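Local coordinates for protein phytanoyl-CoA dioxygenase (Streptomyces malaysiense, PDB 6ZYL) that catalyses the beta-hydroxylation of thioholgamide as a non-heme monooxygenase, probably using iron and 2-oxoglutarate, at residues L108-N113 and G246-L251; R88-P93 and F230-D235; D137-H142 and H213-H218; N157-Y162 and D201-A206. All blocks are in the same frame, centred on the assembly; numbering follows the deposited sequence.

Contact 1: residues L108-N113 and G246-L251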
loop_
_atom_site.group_PDB
_atom_site.type_symbol
_atom_site.label_atom_id
_atom_site.label_comp_id
_atom_site.label_asym_id
_atom_site.label_seq_id
_atom_site.Cartn_x
_atom_site.Cartn_y
_atom_site.Cartn_z
ATOM N N LEU A 108 -11.576 5.523 3.046
ATOM C CA LEU A 108 -10.625 5.807 4.107
ATOM C C LEU A 108 -9.275 5.225 3.719
ATOM O O LEU A 108 -9.198 4.224 3.003
ATOM C CB LEU A 108 -11.075 5.212 5.445
ATOM C CG LEU A 108 -12.432 5.656 5.988
ATOM C CD1 LEU A 108 -13.474 4.589 5.706
ATOM C CD2 LEU A 108 -12.333 5.942 7.476
ATOM N N VAL A 109 -8.211 5.865 4.194
ATOM C CA VAL A 109 -6.859 5.335 4.061
ATOM C C VAL A 109 -6.561 4.499 5.299
ATOM O O VAL A 109 -6.552 5.016 6.422
ATOM C CB VAL A 109 -5.828 6.460 3.891
ATOM C CG1 VAL A 109 -4.416 5.883 3.916
ATOM C CG2 VAL A 109 -6.079 7.222 2.598
ATOM N N TRP A 110 -6.317 3.206 5.098
ATOM C CA TRP A 110 -6.082 2.287 6.204
ATOM C C TRP A 110 -4.606 2.121 6.531
ATOM O O TRP A 110 -4.261 1.918 7.700
ATOM C CB TRP A 110 -6.701 0.924 5.878
ATOM C CG TRP A 110 -6.617 -0.071 6.990
ATOM C CD1 TRP A 110 -7.418 -0.141 8.093
ATOM C CD2 TRP A 110 -5.683 -1.148 7.103
ATOM N NE1 TRP A 110 -7.038 -1.196 8.888
ATOM C CE2 TRP A 110 -5.973 -1.830 8.302
ATOM C CE3 TRP A 110 -4.626 -1.601 6.308
ATOM C CZ2 TRP A 110 -5.244 -2.939 8.725
ATOM C CZ3 TRP A 110 -3.904 -2.701 6.728
ATOM C CH2 TRP A 110 -4.216 -3.358 7.927
ATOM N N SER A 111 -3.726 2.208 5.534
ATOM C CA SER A 111 -2.294 2.123 5.784
ATOM C C SER A 111 -1.540 2.663 4.578
ATOM O O SER A 111 -2.093 2.798 3.485
ATOM C CB SER A 111 -1.860 0.683 6.074
ATOM O OG SER A 111 -1.593 -0.016 4.868
ATOM N N THR A 112 -0.265 2.980 4.800
ATOM C CA THR A 112 0.665 3.293 3.724
ATOM C C THR A 112 1.951 2.510 3.945
ATOM O O THR A 112 2.340 2.232 5.084
ATOM C CB THR A 112 0.980 4.796 3.627
ATOM O OG1 THR A 112 1.333 5.315 4.915
ATOM C CG2 THR A 112 -0.223 5.557 3.075
ATOM N N ASN A 113 2.601 2.152 2.841
ATOM C CA ASN A 113 3.823 1.363 2.870
ATOM C C ASN A 113 4.799 1.908 1.842
ATOM O O ASN A 113 4.405 2.249 0.723
ATOM C CB ASN A 113 3.555 -0.119 2.559
ATOM C CG ASN A 113 3.105 -0.901 3.771
ATOM O OD1 ASN A 113 3.924 -1.406 4.538
ATOM N ND2 ASN A 113 1.796 -1.015 3.945
ATOM N N GLY A 246 -10.061 -6.285 17.517
ATOM C CA GLY A 246 -9.232 -5.233 18.064
ATOM C C GLY A 246 -9.604 -3.849 17.558
ATOM O O GLY A 246 -10.211 -3.675 16.503
ATOM N N GLU A 247 -9.218 -2.853 18.347
ATOM C CA GLU A 247 -9.411 -1.457 17.984
ATOM C C GLU A 247 -8.530 -1.090 16.795
ATOM O O GLU A 247 -7.360 -1.477 16.726
ATOM C CB GLU A 247 -9.090 -0.586 19.197
ATOM C CG GLU A 247 -9.106 0.902 18.987
ATOM C CD GLU A 247 -8.576 1.636 20.209
ATOM O OE1 GLU A 247 -9.289 1.681 21.236
ATOM O OE2 GLU A 247 -7.440 2.154 20.147
ATOM N N ASP A 248 -9.106 -0.348 15.849
ATOM C CA ASP A 248 -8.413 0.035 14.628
ATOM C C ASP A 248 -8.745 1.483 14.296
ATOM O O ASP A 248 -9.733 2.042 14.778
ATOM C CB ASP A 248 -8.796 -0.879 13.452
ATOM C CG ASP A 248 -7.674 -1.034 12.432
ATOM O OD1 ASP A 248 -6.678 -0.284 12.507
ATOM O OD2 ASP A 248 -7.792 -1.910 11.549
ATOM N N SER A 249 -7.903 2.091 13.458
ATOM C CA SER A 249 -8.095 3.474 13.047
ATOM C C SER A 249 -7.720 3.635 11.580
ATOM O O SER A 249 -7.009 2.811 10.999
ATOM C CB SER A 249 -7.278 4.442 13.919
ATOM O OG SER A 249 -5.895 4.146 13.872
ATOM N N ALA A 250 -8.219 4.716 10.984
ATOM C CA ALA A 250 -8.019 4.995 9.570
ATOM C C ALA A 250 -8.312 6.470 9.339
ATOM O O ALA A 250 -8.864 7.155 10.205
ATOM C CB ALA A 250 -8.908 4.108 8.693
ATOM N N LEU A 251 -7.939 6.954 8.157
ATOM C CA LEU A 251 -8.071 8.364 7.809
ATOM C C LEU A 251 -9.182 8.536 6.783
ATOM O O LEU A 251 -9.102 7.991 5.676
ATOM C CB LEU A 251 -6.756 8.924 7.268
ATOM C CG LEU A 251 -6.782 10.403 6.882
ATOM C CD1 LEU A 251 -7.036 11.273 8.106
ATOM C CD2 LEU A 251 -5.489 10.807 6.189
#

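Contact 2: residues R88-P93 and F230-D235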
loop_
_atom_site.group_PDB
_atom_site.type_symbol
_atom_site.label_atom_id
_atom_site.label_comp_id
_atom_site.label_asym_id
_atom_site.label_seq_id
_atom_site.Cartn_x
_atom_site.Cartn_y
_atom_site.Cartn_z
ATOM N N ARG A 88 0.121 14.163 0.895
ATOM C CA ARG A 88 -0.316 14.747 -0.368
ATOM C C ARG A 88 -0.752 13.672 -1.356
ATOM O O ARG A 88 -1.765 13.832 -2.046
ATOM C CB ARG A 88 0.806 15.598 -0.963
ATOM C CG ARG A 88 0.416 16.377 -2.210
ATOM C CD ARG A 88 1.566 17.261 -2.699
ATOM N NE ARG A 88 2.716 16.484 -3.158
ATOM C CZ ARG A 88 3.882 16.418 -2.524
ATOM N NH1 ARG A 88 4.072 17.089 -1.394
ATOM N NH2 ARG A 88 4.866 15.683 -3.023
ATOM N N ILE A 89 -0.012 12.565 -1.432
ATOM C CA ILE A 89 -0.307 11.552 -2.443
ATOM C C ILE A 89 -1.620 10.845 -2.130
ATOM O O ILE A 89 -2.459 10.645 -3.014
ATOM C CB ILE A 89 0.860 10.556 -2.564
ATOM C CG1 ILE A 89 2.090 11.266 -3.138
ATOM C CG2 ILE A 89 0.463 9.382 -3.443
ATOM C CD1 ILE A 89 3.306 10.383 -3.315
ATOM N N VAL A 90 -1.822 10.450 -0.869
ATOM C CA VAL A 90 -3.027 9.693 -0.545
ATOM C C VAL A 90 -4.283 10.540 -0.707
ATOM O O VAL A 90 -5.392 9.995 -0.766
ATOM C CB VAL A 90 -2.967 9.103 0.879
ATOM C CG1 VAL A 90 -1.679 8.312 1.078
ATOM C CG2 VAL A 90 -3.106 10.197 1.932
ATOM N N HIS A 91 -4.145 11.862 -0.778
ATOM C CA HIS A 91 -5.273 12.751 -1.028
ATOM C C HIS A 91 -5.343 13.225 -2.475
ATOM O O HIS A 91 -6.202 14.049 -2.801
ATOM C CB HIS A 91 -5.207 13.965 -0.093
ATOM C CG HIS A 91 -5.521 13.645 1.336
ATOM N ND1 HIS A 91 -4.566 13.202 2.226
ATOM C CD2 HIS A 91 -6.683 13.700 2.028
ATOM C CE1 HIS A 91 -5.127 12.998 3.405
ATOM N NE2 HIS A 91 -6.411 13.292 3.312
ATOM N N HIS A 92 -4.474 12.722 -3.343
ATOM C CA HIS A 92 -4.438 13.189 -4.721
ATOM C C HIS A 92 -5.766 12.893 -5.411
ATOM O O HIS A 92 -6.233 11.746 -5.379
ATOM C CB HIS A 92 -3.293 12.520 -5.474
ATOM C CG HIS A 92 -2.962 13.178 -6.774
ATOM N ND1 HIS A 92 -3.744 13.032 -7.899
ATOM C CD2 HIS A 92 -1.942 13.995 -7.126
ATOM C CE1 HIS A 92 -3.218 13.729 -8.890
ATOM N NE2 HIS A 92 -2.124 14.322 -8.447
ATOM N N PRO A 93 -6.393 13.883 -6.053
ATOM C CA PRO A 93 -7.729 13.643 -6.628
ATOM C C PRO A 93 -7.761 12.551 -7.681
ATOM O O PRO A 93 -8.766 11.836 -7.784
ATOM C CB PRO A 93 -8.110 15.006 -7.228
ATOM C CG PRO A 93 -7.245 16.009 -6.514
ATOM C CD PRO A 93 -5.958 15.284 -6.207
ATOM N N PHE A 230 11.443 2.485 -6.131
ATOM C CA PHE A 230 10.673 3.070 -5.038
ATOM C C PHE A 230 9.190 3.009 -5.372
ATOM O O PHE A 230 8.757 3.562 -6.388
ATOM C CB PHE A 230 11.079 4.527 -4.781
ATOM C CG PHE A 230 12.408 4.686 -4.105
ATOM C CD1 PHE A 230 13.581 4.425 -4.790
ATOM C CD2 PHE A 230 12.485 5.116 -2.792
ATOM C CE1 PHE A 230 14.806 4.575 -4.173
ATOM C CE2 PHE A 230 13.707 5.265 -2.167
ATOM C CZ PHE A 230 14.871 4.995 -2.860
ATOM N N ASN A 231 8.410 2.373 -4.501
ATOM C CA ASN A 231 6.965 2.305 -4.660
ATOM C C ASN A 231 6.289 2.637 -3.338
ATOM O O ASN A 231 6.761 2.244 -2.266
ATOM C CB ASN A 231 6.536 0.928 -5.157
ATOM C CG ASN A 231 7.019 0.651 -6.570
ATOM O OD1 ASN A 231 8.159 0.233 -6.777
ATOM N ND2 ASN A 231 6.159 0.901 -7.550
ATOM N N PHE A 232 5.190 3.379 -3.430
ATOM C CA PHE A 232 4.431 3.870 -2.284
ATOM C C PHE A 232 3.036 3.266 -2.381
ATOM O O PHE A 232 2.285 3.574 -3.314
ATOM C CB PHE A 232 4.399 5.398 -2.290
ATOM C CG PHE A 232 3.582 6.000 -1.189
ATOM C CD1 PHE A 232 3.996 5.917 0.130
ATOM C CD2 PHE A 232 2.407 6.670 -1.478
ATOM C CE1 PHE A 232 3.241 6.480 1.142
ATOM C CE2 PHE A 232 1.648 7.235 -0.472
ATOM C CZ PHE A 232 2.066 7.141 0.839
ATOM N N ALA A 233 2.699 2.396 -1.432
ATOM C CA ALA A 233 1.462 1.627 -1.467
ATOM C C ALA A 233 0.458 2.193 -0.474
ATOM O O ALA A 233 0.808 2.530 0.660
ATOM C CB ALA A 233 1.730 0.154 -1.150
ATOM N N ILE A 234 -0.799 2.279 -0.905
ATOM C CA ILE A 234 -1.863 2.893 -0.123
ATOM C C ILE A 234 -3.029 1.921 -0.070
ATOM O O ILE A 234 -3.550 1.515 -1.116
ATOM C CB ILE A 234 -2.327 4.232 -0.719
ATOM C CG1 ILE A 234 -1.137 5.086 -1.151
ATOM C CG2 ILE A 234 -3.187 4.991 0.283
ATOM C CD1 ILE A 234 -1.517 6.197 -2.125
ATOM N N ASP A 235 -3.447 1.557 1.137
ATOM C CA ASP A 235 -4.615 0.708 1.325
ATOM C C ASP A 235 -5.848 1.582 1.509
ATOM O O ASP A 235 -5.942 2.335 2.485
ATOM C CB ASP A 235 -4.429 -0.212 2.528
ATOM C CG ASP A 235 -3.447 -1.326 2.256
ATOM O OD1 ASP A 235 -3.481 -1.881 1.138
ATOM O OD2 ASP A 235 -2.634 -1.637 3.150
#

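Contact 3: residues D137-H142 and H213-H218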
loop_
_atom_site.group_PDB
_atom_site.type_symbol
_atom_site.label_atom_id
_atom_site.label_comp_id
_atom_site.label_asym_id
_atom_site.label_seq_id
_atom_site.Cartn_x
_atom_site.Cartn_y
_atom_site.Cartn_z
ATOM N N ASP A 137 -12.053 -7.779 7.385
ATOM C CA ASP A 137 -13.233 -8.514 6.946
ATOM C C ASP A 137 -14.033 -7.588 6.044
ATOM O O ASP A 137 -14.518 -6.546 6.496
ATOM C CB ASP A 137 -14.064 -8.971 8.147
ATOM C CG ASP A 137 -15.302 -9.759 7.747
ATOM O OD1 ASP A 137 -15.430 -10.155 6.567
ATOM O OD2 ASP A 137 -16.151 -9.989 8.633
ATOM N N GLY A 138 -14.142 -7.951 4.767
ATOM C CA GLY A 138 -14.813 -7.123 3.785
ATOM C C GLY A 138 -13.909 -6.539 2.725
ATOM O O GLY A 138 -14.393 -5.783 1.874
ATOM N N TYR A 139 -12.612 -6.845 2.753
ATOM C CA TYR A 139 -11.729 -6.456 1.662
ATOM C C TYR A 139 -12.139 -7.107 0.350
ATOM O O TYR A 139 -11.744 -6.634 -0.722
ATOM C CB TYR A 139 -10.289 -6.843 1.995
ATOM C CG TYR A 139 -10.097 -8.339 2.132
ATOM C CD1 TYR A 139 -9.842 -9.133 1.022
ATOM C CD2 TYR A 139 -10.187 -8.959 3.372
ATOM C CE1 TYR A 139 -9.677 -10.498 1.142
ATOM C CE2 TYR A 139 -10.020 -10.325 3.502
ATOM C CZ TYR A 139 -9.766 -11.089 2.384
ATOM O OH TYR A 139 -9.599 -12.449 2.504
ATOM N N GLN A 140 -12.911 -8.194 0.416
ATOM C CA GLN A 140 -13.285 -8.921 -0.791
ATOM C C GLN A 140 -13.988 -8.009 -1.786
ATOM O O GLN A 140 -13.741 -8.091 -2.995
ATOM C CB GLN A 140 -14.168 -10.110 -0.415
ATOM C CG GLN A 140 -13.444 -11.178 0.401
ATOM C CD GLN A 140 -13.438 -10.894 1.898
ATOM O OE1 GLN A 140 -13.667 -9.766 2.334
ATOM N NE2 GLN A 140 -13.165 -11.922 2.691
ATOM N N GLN A 141 -14.853 -7.119 -1.298
ATOM C CA GLN A 141 -15.572 -6.199 -2.161
ATOM C C GLN A 141 -15.240 -4.734 -1.921
ATOM O O GLN A 141 -15.578 -3.901 -2.769
ATOM C CB GLN A 141 -17.091 -6.379 -1.987
ATOM C CG GLN A 141 -17.636 -7.705 -2.482
ATOM C CD GLN A 141 -17.404 -7.913 -3.964
ATOM O OE1 GLN A 141 -17.544 -6.986 -4.763
ATOM N NE2 GLN A 141 -17.043 -9.134 -4.339
ATOM N N HIS A 142 -14.587 -4.390 -0.808
ATOM C CA HIS A 142 -14.563 -3.007 -0.347
ATOM C C HIS A 142 -13.161 -2.528 0.013
ATOM O O HIS A 142 -13.002 -1.657 0.874
ATOM C CB HIS A 142 -15.497 -2.836 0.852
ATOM C CG HIS A 142 -16.890 -3.326 0.604
ATOM N ND1 HIS A 142 -17.720 -2.754 -0.335
ATOM C CD2 HIS A 142 -17.596 -4.337 1.164
ATOM C CE1 HIS A 142 -18.879 -3.387 -0.341
ATOM N NE2 HIS A 142 -18.831 -4.351 0.561
ATOM N N HIS A 213 -6.399 -6.030 -5.857
ATOM C CA HIS A 213 -7.160 -6.620 -4.767
ATOM C C HIS A 213 -6.215 -7.135 -3.690
ATOM O O HIS A 213 -5.124 -7.628 -3.985
ATOM C CB HIS A 213 -8.015 -7.759 -5.333
ATOM C CG HIS A 213 -9.170 -8.160 -4.472
ATOM N ND1 HIS A 213 -9.051 -9.082 -3.457
ATOM C CD2 HIS A 213 -10.477 -7.806 -4.505
ATOM C CE1 HIS A 213 -10.227 -9.258 -2.882
ATOM N NE2 HIS A 213 -11.109 -8.494 -3.500
ATOM N N LEU A 214 -6.632 -7.008 -2.429
ATOM C CA LEU A 214 -5.790 -7.476 -1.336
ATOM C C LEU A 214 -5.632 -8.992 -1.324
ATOM O O LEU A 214 -4.762 -9.500 -0.607
ATOM C CB LEU A 214 -6.350 -7.003 0.005
ATOM C CG LEU A 214 -6.292 -5.493 0.251
ATOM C CD1 LEU A 214 -6.872 -5.154 1.622
ATOM C CD2 LEU A 214 -4.873 -4.960 0.128
ATOM N N ALA A 215 -6.447 -9.719 -2.089
ATOM C CA ALA A 215 -6.287 -11.156 -2.273
ATOM C C ALA A 215 -5.557 -11.493 -3.568
ATOM O O ALA A 215 -5.448 -12.671 -3.923
ATOM C CB ALA A 215 -7.651 -11.849 -2.244
ATOM N N MET A 216 -5.071 -10.485 -4.290
ATOM C CA MET A 216 -4.270 -10.727 -5.480
ATOM C C MET A 216 -2.948 -11.367 -5.075
ATOM O O MET A 216 -2.210 -10.816 -4.250
ATOM C CB MET A 216 -4.026 -9.418 -6.231
ATOM C CG MET A 216 -2.952 -9.494 -7.307
ATOM S SD MET A 216 -3.260 -10.747 -8.565
ATOM C CE MET A 216 -4.963 -10.394 -8.993
ATOM N N ALA A 217 -2.655 -12.535 -5.639
ATOM C CA ALA A 217 -1.358 -13.164 -5.444
ATOM C C ALA A 217 -0.322 -12.437 -6.290
ATOM O O ALA A 217 -0.548 -12.186 -7.479
ATOM C CB ALA A 217 -1.412 -14.644 -5.821
ATOM N N HIS A 218 0.806 -12.085 -5.679
ATOM C CA HIS A 218 1.863 -11.404 -6.412
ATOM C C HIS A 218 3.216 -11.795 -5.838
ATOM O O HIS A 218 3.321 -12.295 -4.715
ATOM C CB HIS A 218 1.688 -9.875 -6.384
ATOM C CG HIS A 218 1.577 -9.294 -5.008
ATOM N ND1 HIS A 218 2.679 -9.012 -4.228
ATOM C CD2 HIS A 218 0.497 -8.924 -4.280
ATOM C CE1 HIS A 218 2.281 -8.506 -3.075
ATOM N NE2 HIS A 218 0.962 -8.443 -3.080
HETATM O O HOH W 1 -9.266 -6.015 -1.760
#

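Contact 4: residues N157-Y162 and D201-A206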
loop_
_atom_site.group_PDB
_atom_site.type_symbol
_atom_site.label_atom_id
_atom_site.label_comp_id
_atom_site.label_asym_id
_atom_site.label_seq_id
_atom_site.Cartn_x
_atom_site.Cartn_y
_atom_site.Cartn_z
ATOM N N ASN A 157 14.225 -4.097 -12.670
ATOM C CA ASN A 157 14.511 -3.381 -11.434
ATOM C C ASN A 157 13.681 -3.885 -10.257
ATOM O O ASN A 157 13.472 -3.146 -9.289
ATOM C CB ASN A 157 14.332 -1.872 -11.642
ATOM C CG ASN A 157 12.881 -1.428 -11.647
ATOM O OD1 ASN A 157 11.961 -2.232 -11.779
ATOM N ND2 ASN A 157 12.673 -0.124 -11.511
ATOM N N GLY A 158 13.225 -5.138 -10.311
ATOM C CA GLY A 158 12.615 -5.783 -9.164
ATOM C C GLY A 158 11.132 -5.528 -9.017
ATOM O O GLY A 158 10.626 -5.384 -7.900
ATOM N N THR A 159 10.416 -5.487 -10.132
ATOM C CA THR A 159 9.015 -5.117 -10.069
ATOM C C THR A 159 8.157 -6.293 -9.602
ATOM O O THR A 159 8.600 -7.443 -9.517
ATOM C CB THR A 159 8.524 -4.615 -11.428
ATOM O OG1 THR A 159 7.250 -3.977 -11.267
ATOM C CG2 THR A 159 8.391 -5.767 -12.414
ATOM N N MET A 160 6.903 -5.976 -9.302
ATOM C CA MET A 160 5.912 -6.941 -8.858
ATOM C C MET A 160 5.268 -7.636 -10.049
ATOM O O MET A 160 5.107 -7.051 -11.124
ATOM C CB MET A 160 4.858 -6.207 -8.031
ATOM C CG MET A 160 3.782 -7.037 -7.383
ATOM S SD MET A 160 3.008 -6.046 -6.075
ATOM C CE MET A 160 2.461 -4.602 -6.988
ATOM N N ARG A 161 4.922 -8.906 -9.852
ATOM C CA ARG A 161 4.166 -9.686 -10.823
ATOM C C ARG A 161 2.801 -10.025 -10.239
ATOM O O ARG A 161 2.693 -10.351 -9.055
ATOM C CB ARG A 161 4.867 -10.999 -11.188
ATOM C CG ARG A 161 6.336 -10.916 -11.508
ATOM C CD ARG A 161 6.792 -12.201 -12.201
ATOM N NE ARG A 161 7.008 -13.311 -11.272
ATOM C CZ ARG A 161 7.995 -13.361 -10.381
ATOM N NH1 ARG A 161 8.857 -12.358 -10.287
ATOM N NH2 ARG A 161 8.120 -14.412 -9.581
ATOM N N TYR A 162 1.767 -9.987 -11.076
ATOM C CA TYR A 162 0.421 -10.348 -10.656
ATOM C C TYR A 162 0.025 -11.705 -11.228
ATOM O O TYR A 162 0.470 -12.093 -12.312
ATOM C CB TYR A 162 -0.613 -9.316 -11.116
ATOM C CG TYR A 162 -0.592 -7.989 -10.402
ATOM C CD1 TYR A 162 -0.228 -7.887 -9.066
ATOM C CD2 TYR A 162 -0.956 -6.830 -11.072
ATOM C CE1 TYR A 162 -0.221 -6.661 -8.423
ATOM C CE2 TYR A 162 -0.957 -5.611 -10.442
ATOM C CZ TYR A 162 -0.590 -5.526 -9.122
ATOM O OH TYR A 162 -0.590 -4.294 -8.514
ATOM N N ASP A 201 3.798 -8.787 -15.372
ATOM C CA ASP A 201 4.716 -7.805 -14.811
ATOM C C ASP A 201 4.024 -6.451 -14.692
ATOM O O ASP A 201 3.395 -5.980 -15.644
ATOM C CB ASP A 201 5.957 -7.675 -15.694
ATOM C CG ASP A 201 7.042 -8.674 -15.341
ATOM O OD1 ASP A 201 6.969 -9.295 -14.263
ATOM O OD2 ASP A 201 7.982 -8.828 -16.149
ATOM N N VAL A 202 4.151 -5.814 -13.531
ATOM C CA VAL A 202 3.541 -4.509 -13.290
ATOM C C VAL A 202 4.545 -3.452 -13.739
ATOM O O VAL A 202 5.437 -3.062 -12.984
ATOM C CB VAL A 202 3.136 -4.332 -11.827
ATOM C CG1 VAL A 202 2.397 -3.015 -11.640
ATOM C CG2 VAL A 202 2.276 -5.503 -11.375
ATOM N N LEU A 203 4.390 -2.983 -14.973
ATOM C CA LEU A 203 5.327 -2.059 -15.602
ATOM C C LEU A 203 4.682 -0.685 -15.691
ATOM O O LEU A 203 3.648 -0.519 -16.348
ATOM C CB LEU A 203 5.730 -2.562 -16.986
ATOM C CG LEU A 203 6.269 -3.994 -16.995
ATOM C CD1 LEU A 203 6.485 -4.491 -18.416
ATOM C CD2 LEU A 203 7.560 -4.083 -16.189
ATOM N N LEU A 204 5.303 0.297 -15.043
ATOM C CA LEU A 204 4.706 1.612 -14.887
ATOM C C LEU A 204 5.723 2.702 -15.177
ATOM O O LEU A 204 6.895 2.583 -14.811
ATOM C CB LEU A 204 4.169 1.800 -13.461
ATOM C CG LEU A 204 3.165 0.781 -12.924
ATOM C CD1 LEU A 204 2.969 0.967 -11.426
ATOM C CD2 LEU A 204 1.848 0.915 -13.662
ATOM N N ASP A 205 5.264 3.767 -15.832
ATOM C CA ASP A 205 6.009 5.015 -15.826
ATOM C C ASP A 205 5.988 5.607 -14.422
ATOM O O ASP A 205 5.003 5.478 -13.689
ATOM C CB ASP A 205 5.405 6.016 -16.810
ATOM C CG ASP A 205 5.588 5.602 -18.257
ATOM O OD1 ASP A 205 6.365 4.661 -18.524
ATOM O OD2 ASP A 205 4.949 6.225 -19.129
ATOM N N ALA A 206 7.088 6.254 -14.040
ATOM C CA ALA A 206 7.118 6.974 -12.772
ATOM C C ALA A 206 5.935 7.930 -12.697
ATOM O O ALA A 206 5.687 8.705 -13.625
ATOM C CB ALA A 206 8.434 7.741 -12.626
#

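Contact 1: residues L108-N113 and G246-L251
W110 and D248 both turn CG away from their own backbone N (chi1 -175° and -150°), and these torsions set the pyrrole edge of the indole against the carboxylate. W110 NE1 donates to D248 OD2 over 2.9 Å in a nearly straight bond. The oxygen lies in the indole plane, but the two flat groups stand 80° apart, so the N-H reaches the carboxylate from above its plane. The other oxygen, D248 OD1, takes the backbone N of S249 at 2.8 Å on its anti side but tilted well out of the carboxylate plane, which limits rotation of the carboxylate.

Beyond this corner the backbones join strands 107-117 and 249-254 of the larger sheet of the double-stranded beta-helix core. V109 and L251 form an antiparallel hydrogen-bonded pair, V109 N to L251 O at 2.7 Å and L251 N to V109 O at 2.9 Å. Their side chains share one face of the sheet, with V109 CB and L251 CB 4.3 Å apart. Next along the chain, A250 CB sits 3.4 Å from V109 O and 4.1 Å from L108 CB.

Helix 273-295 covers the polar corner: R286 and R289 form salt bridges to D248 OD1 and OD2 respectively, and R286 also makes a cation-pi contact with W110. A buried carboxylate met by an indole N-H, a main-chain N-H and two arginines would be expected to stay ionised, and it couples the C-terminal helix to the sheet through charge as well as packing.

Contact 2: residues R88-P93 and F230-D235
I89 and V90 of helix 84-90 meet F232 and I234 of strand 229-237 entirely through carbon. In the aliphatic-aromatic part, V90 CG1 comes up to the edge of the F232 ring, near its plane, 3.8 Å from F232 CE2 and 3.9 Å from F232 CZ; the two side chains cross at about a right angle. I89 CG2 approaches the same ring obliquely, 3.9 Å from F232 CE2. With CG anti to its backbone N (chi1 177°), F232 reaches out from the strand to receive both.

The aliphatic part centres on the same valine methyl. V90 CG1 lies 3.7 Å from I234 CG2 and 3.8 Å from I234 CD1, so it is wedged between two residues spaced i, i+2 on one face of the strand. I234 CD1 also reaches I89 CG2 at 4.0 Å, closing a four-residue apolar cluster. Within 88-93, H92 N bonds to I89 O (2.9 Å) where the chain leaves the helix, and H92 then serves as N-cap of helix 93-103.

F232 and I234 thus point from the larger sheet into a helical layer, where A52 of helix 46-66 backs I89 and W85 meets the F232 ring edge-to-face. V148 of strand 143-149 touches I234 alongside, and T112 of strand 107-117 touches V90 and F232; the contact seats helix 84-90 against strands 229-237 and 107-117.

Contact 3: residues D137-H142 and H213-H218
H213 opens a type I beta turn, H213 to M216, that links strands 209-212 and 217-220 of the double-stranded beta-helix, and its side chain reaches across to Y139 and Q140. From CB the chain sets CG anti to the backbone N (chi1 -160°), swinging the imidazole out toward the short helix 139-142. The first ring nitrogen, ND1, folds back on its own turn and accepts A215 N at 3.0 Å, somewhat tilted from the ring plane. CE1 comes to the edge of the Y139 ring, 3.9 Å from Y139 CD1, the side chains crossing at about a right angle. At the tip, H213 NE2 donates to Q140 O over 2.7 Å in a nearly straight bond (172°), and H213 CD2 flanks the same carbonyl oxygen. The oxygen lies in the imidazole plane, whereas the N-H stands above the carbonyl plane of Q140. Bonds at both nitrogens therefore fix the rotation of the ring.

Packing flanks this bond: Y139 CB rests 3.8 Å from L214 CD1, and Y139 CE1 is 4.2 Å from A215 CB. The Q140 side chain covers one face of the Y139 ring, while Y139 OH bonds to A171 N. Further along, H218 meets H128 edge-to-face and H218 NE2 bonds to D130 OD1, consistent with the HxD...H iron site of this family, here without metal.

A bridging water completes the junction: its O is 2.8 Å from Y139 O, accepts L214 N at 2.9 Å, and sits over the centre of one imidazole face of H213.

Contact 4: residues N157-Y162 and D201-A206
T159 OG1 donates to V202 O at 2.7 Å, and V202 N donates to M160 O at 2.9 Å; these bonds join strand 160-162 and the residue before it to the chain leaving edge strand 200-201 of the smaller sheet of the double-stranded beta-helix. The second is nearly straight and runs almost along the C=O axis. T159 turns OG1 anti to its backbone N (chi1 -167°), which carries the hydroxyl to the V202 carbonyl; that oxygen has a second partner in T153 OG1.

R161 and D201 form the antiparallel non-hydrogen-bonded pair, side chains side by side and pointing the same way. It is the aliphatic part of the arginine that touches, R161 CG being 3.3 Å from D201 OD1. The charged groups do not meet: R161 NE stays 5.0 Å from D201 OD1 and instead makes a salt bridge with E196.

Farther out, T159 CG2 lies 4.2 Å from L203 CD2. V202 packs inward, with W147 and S210 also against it, while the M160 side chain lies about 4 Å from a bound tartaric acid, probably from crystallisation. Y162, its OH bonded to S210 and H212, offers a ring face to V202 in a CH-pi contact: V202 CG2 is 3.5 Å from the ring centroid, 18° off the normal, and displaced toward the rim, where Y162 CE2 is 3.4 Å away.

Reading from the N terminus, contact 2 opens first at 88-93, then contact 1 at 108-113, contact 3 at 137-142 and contact 4 at 157-162. Contact 4 closes first, at 201-206, nested inside contact 3, which closes at 213-218. Contact 2 closes next, at 230-235, and contact 1 last, at 246-251, so these two cross while both enclose contacts 3 and 4. In the larger sheet, contact 1 adds strand 249-254 beside 107-117, and contact 2 lays helix 84-90 on neighbouring strand 229-237. Contact 3 ties helix 139-142 to the turn between strands 209-212 and 217-220; the latter neighbours strand 160-162 of contact 4. L214 packs on D235, linking contacts 3 and 2.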